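PDB 3TO3: citryl-spermidine/3,4-dihydroxybenzoyl-citryl-spermidine:spermidine ligase from Bacillus anthracis, which catalyses the ATP-dependent condensation of spermidine with citryl-spermidine intermediates, a step in the biosynthesis of the siderophore petrobactin. Local coordinates for residues Phe243-Pro248 against Pro296-Ser301; His247-Glu252 against Leu302-Thr307. All coordinates share one frame; numbering follows the deposited sequence.

Contact 1: Phe243-Pro248 against Pro296-Ser301; sequences FIPVHP and PYVKVS. With ATP (adenosine-5'-triphosphate), chain E.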
loop_
_atom_site.group_PDB
_atom_site.type_symbol
_atom_site.label_atom_id
_atom_site.label_comp_id
_atom_site.label_asym_id
_atom_site.label_seq_id
_atom_site.Cartn_x
_atom_site.Cartn_y
_atom_site.Cartn_z
ATOM N N PHE B 243 -18.940 -13.595 18.024
ATOM C CA PHE B 243 -18.104 -14.430 17.170
ATOM C C PHE B 243 -18.256 -13.949 15.764
ATOM O O PHE B 243 -19.388 -13.775 15.315
ATOM C CB PHE B 243 -18.528 -15.894 17.274
ATOM C CG PHE B 243 -18.322 -16.457 18.651
ATOM C CD1 PHE B 243 -19.290 -16.283 19.640
ATOM C CD2 PHE B 243 -17.141 -17.098 18.980
ATOM C CE1 PHE B 243 -19.089 -16.789 20.940
ATOM C CE2 PHE B 243 -16.931 -17.603 20.277
ATOM C CZ PHE B 243 -17.900 -17.453 21.245
ATOM N N ILE B 244 -17.128 -13.686 15.089
ATOM C CA ILE B 244 -17.170 -13.168 13.727
ATOM C C ILE B 244 -16.239 -13.968 12.829
ATOM O O ILE B 244 -15.077 -14.205 13.165
ATOM C CB ILE B 244 -16.639 -11.722 13.746
ATOM C CG1 ILE B 244 -17.208 -10.954 14.955
ATOM C CG2 ILE B 244 -16.876 -11.031 12.422
ATOM C CD1 ILE B 244 -16.934 -9.477 14.893
ATOM N N PRO B 245 -16.736 -14.350 11.650
ATOM C CA PRO B 245 -15.896 -15.000 10.641
ATOM C C PRO B 245 -15.063 -13.937 9.871
ATOM O O PRO B 245 -15.588 -12.865 9.594
ATOM C CB PRO B 245 -16.909 -15.735 9.771
ATOM C CG PRO B 245 -18.160 -14.932 9.894
ATOM C CD PRO B 245 -18.134 -14.200 11.217
ATOM N N VAL B 246 -13.816 -14.247 9.518
ATOM C CA VAL B 246 -12.927 -13.289 8.895
ATOM C C VAL B 246 -12.315 -13.931 7.660
ATOM O O VAL B 246 -11.937 -15.106 7.682
ATOM C CB VAL B 246 -11.794 -12.906 9.865
ATOM C CG1 VAL B 246 -10.899 -11.843 9.266
ATOM C CG2 VAL B 246 -12.371 -12.445 11.196
ATOM N N HIS B 247 -12.235 -13.176 6.568
ATOM C CA HIS B 247 -11.547 -13.673 5.382
ATOM C C HIS B 247 -10.106 -13.964 5.770
ATOM O O HIS B 247 -9.484 -13.154 6.410
ATOM C CB HIS B 247 -11.589 -12.610 4.304
ATOM C CG HIS B 247 -11.153 -13.089 2.964
ATOM N ND1 HIS B 247 -9.880 -13.560 2.720
ATOM C CD2 HIS B 247 -11.820 -13.163 1.787
ATOM C CE1 HIS B 247 -9.790 -13.919 1.450
ATOM N NE2 HIS B 247 -10.952 -13.689 0.863
ATOM N N PRO B 248 -9.565 -15.118 5.380
ATOM C CA PRO B 248 -8.185 -15.398 5.798
ATOM C C PRO B 248 -7.170 -14.397 5.242
ATOM O O PRO B 248 -6.159 -14.208 5.914
ATOM C CB PRO B 248 -7.914 -16.818 5.255
ATOM C CG PRO B 248 -8.891 -16.995 4.115
ATOM C CD PRO B 248 -10.095 -16.118 4.432
ATOM N N PRO B 296 -25.963 -20.280 4.072
ATOM C CA PRO B 296 -25.878 -18.879 3.648
ATOM C C PRO B 296 -24.467 -18.475 3.192
ATOM O O PRO B 296 -23.472 -19.072 3.598
ATOM C CB PRO B 296 -26.235 -18.107 4.934
ATOM C CG PRO B 296 -25.826 -19.053 6.069
ATOM C CD PRO B 296 -26.179 -20.430 5.524
ATOM N N TYR B 297 -24.415 -17.460 2.336
ATOM C CA TYR B 297 -23.184 -16.793 1.964
ATOM C C TYR B 297 -22.717 -15.920 3.116
ATOM O O TYR B 297 -23.504 -15.525 3.986
ATOM C CB TYR B 297 -23.388 -15.867 0.752
ATOM C CG TYR B 297 -24.113 -16.458 -0.442
ATOM C CD1 TYR B 297 -23.463 -17.300 -1.337
ATOM C CD2 TYR B 297 -25.454 -16.134 -0.685
ATOM C CE1 TYR B 297 -24.146 -17.839 -2.455
ATOM C CE2 TYR B 297 -26.136 -16.644 -1.766
ATOM C CZ TYR B 297 -25.486 -17.500 -2.656
ATOM O OH TYR B 297 -26.208 -17.989 -3.731
ATOM N N VAL B 298 -21.431 -15.601 3.079
ATOM C CA VAL B 298 -20.793 -14.727 4.031
ATOM C C VAL B 298 -20.204 -13.565 3.244
ATOM O O VAL B 298 -19.450 -13.763 2.263
ATOM C CB VAL B 298 -19.703 -15.502 4.770
ATOM C CG1 VAL B 298 -19.321 -14.802 5.973
ATOM C CG2 VAL B 298 -20.266 -16.818 5.199
ATOM N N LYS B 299 -20.589 -12.356 3.627
ATOM C CA LYS B 299 -19.998 -11.165 3.046
ATOM C C LYS B 299 -19.141 -10.535 4.120
ATOM O O LYS B 299 -19.656 -10.125 5.181
ATOM C CB LYS B 299 -21.065 -10.192 2.532
ATOM C CG LYS B 299 -20.524 -8.907 1.910
ATOM C CD LYS B 299 -21.639 -8.090 1.255
ATOM C CE LYS B 299 -21.080 -7.050 0.299
ATOM N NZ LYS B 299 -22.162 -6.179 -0.271
ATOM N N VAL B 300 -17.833 -10.482 3.867
ATOM C CA VAL B 300 -16.903 -10.098 4.921
ATOM C C VAL B 300 -16.017 -8.939 4.518
ATOM O O VAL B 300 -15.872 -8.647 3.336
ATOM C CB VAL B 300 -16.038 -11.282 5.371
ATOM C CG1 VAL B 300 -16.900 -12.336 6.008
ATOM C CG2 VAL B 300 -15.293 -11.891 4.168
ATOM N N SER B 301 -15.456 -8.259 5.512
ATOM C CA SER B 301 -14.580 -7.118 5.259
ATOM C C SER B 301 -13.326 -7.540 4.471
ATOM O O SER B 301 -12.739 -8.583 4.746
ATOM C CB SER B 301 -14.157 -6.513 6.590
ATOM O OG SER B 301 -15.233 -5.791 7.151
HETATM P PB ATP E . -20.393 -6.583 -3.332
HETATM O O1B ATP E . -19.310 -7.209 -2.490
HETATM O O2B ATP E . -20.895 -5.333 -2.659
HETATM O O3B ATP E . -21.557 -7.619 -3.547
HETATM P PA ATP E . -18.705 -5.215 -4.965
HETATM O O1A ATP E . -17.848 -5.174 -3.716
HETATM O O2A ATP E . -19.290 -3.853 -5.321
HETATM O O3A ATP E . -19.869 -6.225 -4.760
HETATM O "O5'" ATP E . -17.788 -5.719 -6.137
HETATM C "C5'" ATP E . -18.315 -6.436 -7.190
HETATM C "C4'" ATP E . -17.523 -6.515 -8.371
HETATM O "O4'" ATP E . -18.374 -6.873 -9.513
HETATM C "C3'" ATP E . -16.936 -5.195 -8.695
HETATM O "O3'" ATP E . -15.564 -5.284 -8.720
HETATM C "C2'" ATP E . -17.472 -4.857 -10.026
HETATM O "O2'" ATP E . -16.538 -4.205 -10.777
HETATM C "C1'" ATP E . -17.791 -6.200 -10.587
HETATM N N9 ATP E . -18.631 -6.203 -11.755
HETATM C C8 ATP E . -18.339 -6.864 -12.890
HETATM N N7 ATP E . -19.337 -6.650 -13.758
HETATM C C5 ATP E . -20.273 -5.862 -13.181
HETATM C C6 ATP E . -21.497 -5.342 -13.624
HETATM N N6 ATP E . -21.954 -5.639 -14.953
HETATM N N1 ATP E . -22.224 -4.566 -12.787
HETATM C C2 ATP E . -21.778 -4.295 -11.543
HETATM N N3 ATP E . -20.600 -4.780 -11.088
HETATM C C4 ATP E . -19.826 -5.566 -11.883
HETATM O O HOH W 1 -12.818 -10.351 6.945
#
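The strand that carries the ATP-binding Lys299 in the IucA/IucC synthetase fold is backed here by the end of a strand from a separate, three-stranded antiparallel sheet: Val298 and Val300, on the face of 297-300 turned from the nucleotide, meet Pro245 and His247. The contact illustrates how one strand can serve the interior packing and an active site at once. Pro245 CG lies 4.1 Å from Val298 CG1, the pyrrolidine ring and the valine branch crossing at a slant. Val300 divides its two methyls between two partners. CG1, anti to the carbonyl carbon, rests 3.9 Å from Pro245 O, while CG2, lodged between the backbone N and the carbonyl carbon (chi1 -65°), reaches His247 CB at 3.8 Å and lies near the plane of the imidazole, at its edge. A water bridges the two backbones near the closest approach of the two segments, accepting from His247 N at 2.9 Å and donating to Ser301 O at 2.8 Å. On the other face, Lys299 extends fully from its backbone, and its NZ donates to O2B of ATP at 2.8 Å, although the position of NZ is less certain; Asp459 is its salt-bridge partner. Ser301 OG is bonded to Gly364 O. Around these side chains, strand 367-371 contributes Cys368, which touches both Pro245 and Val298, and Trp370, which touches Pro245. Strand 192-197 pairs with 241-246 through Ile194 and Ile192, and strand 286-289 pairs with 297-306 through Leu287 and Val298.

Contact 2: His247-Glu252 against Leu302-Thr307; sequences HPWQWE and LNILNT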
loop_
_atom_site.group_PDB
_atom_site.type_symbol
_atom_site.label_atom_id
_atom_site.label_comp_id
_atom_site.label_asym_id
_atom_site.label_seq_id
_atom_site.Cartn_x
_atom_site.Cartn_y
_atom_site.Cartn_z
ATOM N N HIS B 247 -12.235 -13.176 6.568
ATOM C CA HIS B 247 -11.547 -13.673 5.382
ATOM C C HIS B 247 -10.106 -13.964 5.770
ATOM O O HIS B 247 -9.484 -13.154 6.410
ATOM C CB HIS B 247 -11.589 -12.610 4.304
ATOM C CG HIS B 247 -11.153 -13.089 2.964
ATOM N ND1 HIS B 247 -9.880 -13.560 2.720
ATOM C CD2 HIS B 247 -11.820 -13.163 1.787
ATOM C CE1 HIS B 247 -9.790 -13.919 1.450
ATOM N NE2 HIS B 247 -10.952 -13.689 0.863
ATOM N N PRO B 248 -9.565 -15.118 5.380
ATOM C CA PRO B 248 -8.185 -15.398 5.798
ATOM C C PRO B 248 -7.170 -14.397 5.242
ATOM O O PRO B 248 -6.159 -14.208 5.914
ATOM C CB PRO B 248 -7.914 -16.818 5.255
ATOM C CG PRO B 248 -8.891 -16.995 4.115
ATOM C CD PRO B 248 -10.095 -16.118 4.432
ATOM N N TRP B 249 -7.418 -13.757 4.093
ATOM C CA TRP B 249 -6.473 -12.702 3.625
ATOM C C TRP B 249 -6.566 -11.504 4.547
ATOM O O TRP B 249 -5.558 -10.874 4.875
ATOM C CB TRP B 249 -6.721 -12.203 2.183
ATOM C CG TRP B 249 -5.677 -11.230 1.681
ATOM C CD1 TRP B 249 -4.572 -11.533 0.935
ATOM C CD2 TRP B 249 -5.631 -9.802 1.897
ATOM N NE1 TRP B 249 -3.857 -10.398 0.668
ATOM C CE2 TRP B 249 -4.476 -9.322 1.247
ATOM C CE3 TRP B 249 -6.470 -8.885 2.557
ATOM C CZ2 TRP B 249 -4.111 -7.966 1.250
ATOM C CZ3 TRP B 249 -6.121 -7.525 2.552
ATOM C CH2 TRP B 249 -4.945 -7.086 1.908
ATOM N N GLN B 250 -7.785 -11.191 4.956
ATOM C CA GLN B 250 -8.017 -10.047 5.814
ATOM C C GLN B 250 -7.368 -10.277 7.166
ATOM O O GLN B 250 -6.731 -9.373 7.724
ATOM C CB GLN B 250 -9.501 -9.776 5.983
ATOM C CG GLN B 250 -9.757 -8.583 6.882
ATOM C CD GLN B 250 -9.649 -7.282 6.120
ATOM O OE1 GLN B 250 -9.030 -7.220 5.062
ATOM N NE2 GLN B 250 -10.270 -6.245 6.633
ATOM N N TRP B 251 -7.481 -11.503 7.665
ATOM C CA TRP B 251 -6.950 -11.819 8.990
ATOM C C TRP B 251 -5.426 -11.696 8.994
ATOM O O TRP B 251 -4.853 -11.030 9.840
ATOM C CB TRP B 251 -7.394 -13.212 9.464
ATOM C CG TRP B 251 -6.729 -13.698 10.713
ATOM C CD1 TRP B 251 -5.837 -14.714 10.807
ATOM C CD2 TRP B 251 -6.901 -13.196 12.050
ATOM N NE1 TRP B 251 -5.429 -14.879 12.097
ATOM C CE2 TRP B 251 -6.067 -13.964 12.889
ATOM C CE3 TRP B 251 -7.669 -12.165 12.617
ATOM C CZ2 TRP B 251 -5.971 -13.738 14.281
ATOM C CZ3 TRP B 251 -7.589 -11.947 14.002
ATOM C CH2 TRP B 251 -6.740 -12.737 14.816
ATOM N N GLU B 252 -4.780 -12.321 8.031
ATOM C CA GLU B 252 -3.328 -12.349 8.039
ATOM C C GLU B 252 -2.653 -11.085 7.539
ATOM O O GLU B 252 -1.495 -10.854 7.849
ATOM C CB GLU B 252 -2.833 -13.506 7.183
ATOM C CG GLU B 252 -3.016 -14.852 7.801
ATOM C CD GLU B 252 -2.384 -15.929 6.945
ATOM O OE1 GLU B 252 -3.039 -16.357 5.973
ATOM O OE2 GLU B 252 -1.229 -16.322 7.226
ATOM N N LEU B 302 -12.929 -6.756 3.479
ATOM C CA LEU B 302 -11.658 -7.026 2.824
ATOM C C LEU B 302 -10.950 -5.726 2.545
ATOM O O LEU B 302 -11.482 -4.878 1.835
ATOM C CB LEU B 302 -11.927 -7.790 1.549
ATOM C CG LEU B 302 -10.792 -8.539 0.877
ATOM C CD1 LEU B 302 -10.200 -9.634 1.788
ATOM C CD2 LEU B 302 -11.330 -9.101 -0.454
ATOM N N ASN B 303 -9.728 -5.529 3.019
ATOM C CA ASN B 303 -9.220 -4.222 2.715
ATOM C C ASN B 303 -8.323 -4.321 1.491
ATOM O O ASN B 303 -7.106 -4.290 1.585
ATOM C CB ASN B 303 -8.344 -3.792 3.905
ATOM C CG ASN B 303 -9.107 -2.968 4.944
ATOM O OD1 ASN B 303 -9.979 -3.481 5.672
ATOM N ND2 ASN B 303 -8.768 -1.690 5.028
ATOM N N ILE B 304 -8.943 -4.075 0.352
ATOM C CA ILE B 304 -8.290 -4.094 -0.945
ATOM C C ILE B 304 -9.141 -3.148 -1.764
ATOM O O ILE B 304 -10.326 -2.896 -1.462
ATOM C CB ILE B 304 -8.221 -5.499 -1.695
ATOM C CG1 ILE B 304 -9.600 -5.963 -2.150
ATOM C CG2 ILE B 304 -7.479 -6.586 -0.918
ATOM C CD1 ILE B 304 -9.545 -7.176 -3.066
ATOM N N LEU B 305 -8.528 -2.614 -2.800
ATOM C CA LEU B 305 -9.206 -1.650 -3.612
ATOM C C LEU B 305 -9.481 -2.241 -4.987
ATOM O O LEU B 305 -8.562 -2.586 -5.746
ATOM C CB LEU B 305 -8.368 -0.390 -3.701
ATOM C CG LEU B 305 -9.111 0.838 -4.184
ATOM C CD1 LEU B 305 -9.122 1.887 -3.059
ATOM C CD2 LEU B 305 -8.446 1.352 -5.474
ATOM N N ASN B 306 -10.768 -2.365 -5.278
ATOM C CA ASN B 306 -11.260 -2.802 -6.569
ATOM C C ASN B 306 -12.215 -1.766 -7.104
ATOM O O ASN B 306 -13.217 -1.456 -6.450
ATOM C CB ASN B 306 -12.008 -4.109 -6.412
ATOM C CG ASN B 306 -11.400 -5.194 -7.210
ATOM O OD1 ASN B 306 -10.589 -4.932 -8.095
ATOM N ND2 ASN B 306 -11.775 -6.432 -6.913
ATOM N N THR B 307 -11.916 -1.241 -8.286
ATOM C CA THR B 307 -12.732 -0.189 -8.889
ATOM C C THR B 307 -12.691 1.108 -8.066
ATOM O O THR B 307 -13.653 1.877 -8.037
ATOM C CB THR B 307 -14.198 -0.663 -9.165
ATOM O OG1 THR B 307 -14.729 0.045 -10.289
ATOM C CG2 THR B 307 -15.117 -0.461 -7.949
#
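With CG anti to the backbone N and a bend at chi2 (83°), Gln250 turns its amide onto Asn303, while Trp249, its CG likewise anti, lays its indole against Leu302 and Ile304. The glutamine uses both ends of its amide. OE1 accepts from Asn303 N at 2.7 Å, the donor tilted 27° from the carbonyl plane. NE2 gives a nearly straight bond to Asn303 OD1 at 2.9 Å, close to the Gln250 amide plane. The two side-chain amides are inclined by 30°. Beside this pair of hydrogen bonds, Leu302 CD1 sits over one face of the His247 ring, 3.9 Å from its centroid, and also touches Trp249 CE3. Ile304 CG2 covers a face of the indole six-membered ring in a second CH-pi contact. His247 is the N-cap of helix 248-258: its ND1 accepts from Trp249 N at 2.8 Å, in the ring plane. Ser365 extends the polar network, its OG bonding Asn303 OD1. Because OE1 takes a backbone N-H and NE2 serves two carbonyl oxygens, Asn303 OD1 and Ser365 O, the rotation of the Gln250 amide is probably fixed, tying the helix's first turn to the strand.

Contacts 1 and 2 lie about 11 Å apart, centre to centre, and their segments follow one another on each side of the interface, 243-248 leading into 247-252 and 296-301 into 302-307. Strand 241-246 leads directly into helix 248-258, with His247 and Pro248 common to both contacts, and the opposing residues all lie on or beside strand 297-306. The two also touch directly, Ser301 O packing 3.6 Å from Gln250 CD. One strand of the mixed sheet is thus backed first by a strand end and then, past the bridging water, by a helix start. Since that strand carries Lys299 and, at Leu302, adjoins Arg285 and Arg311, this continuous backing lies just behind the ATP site.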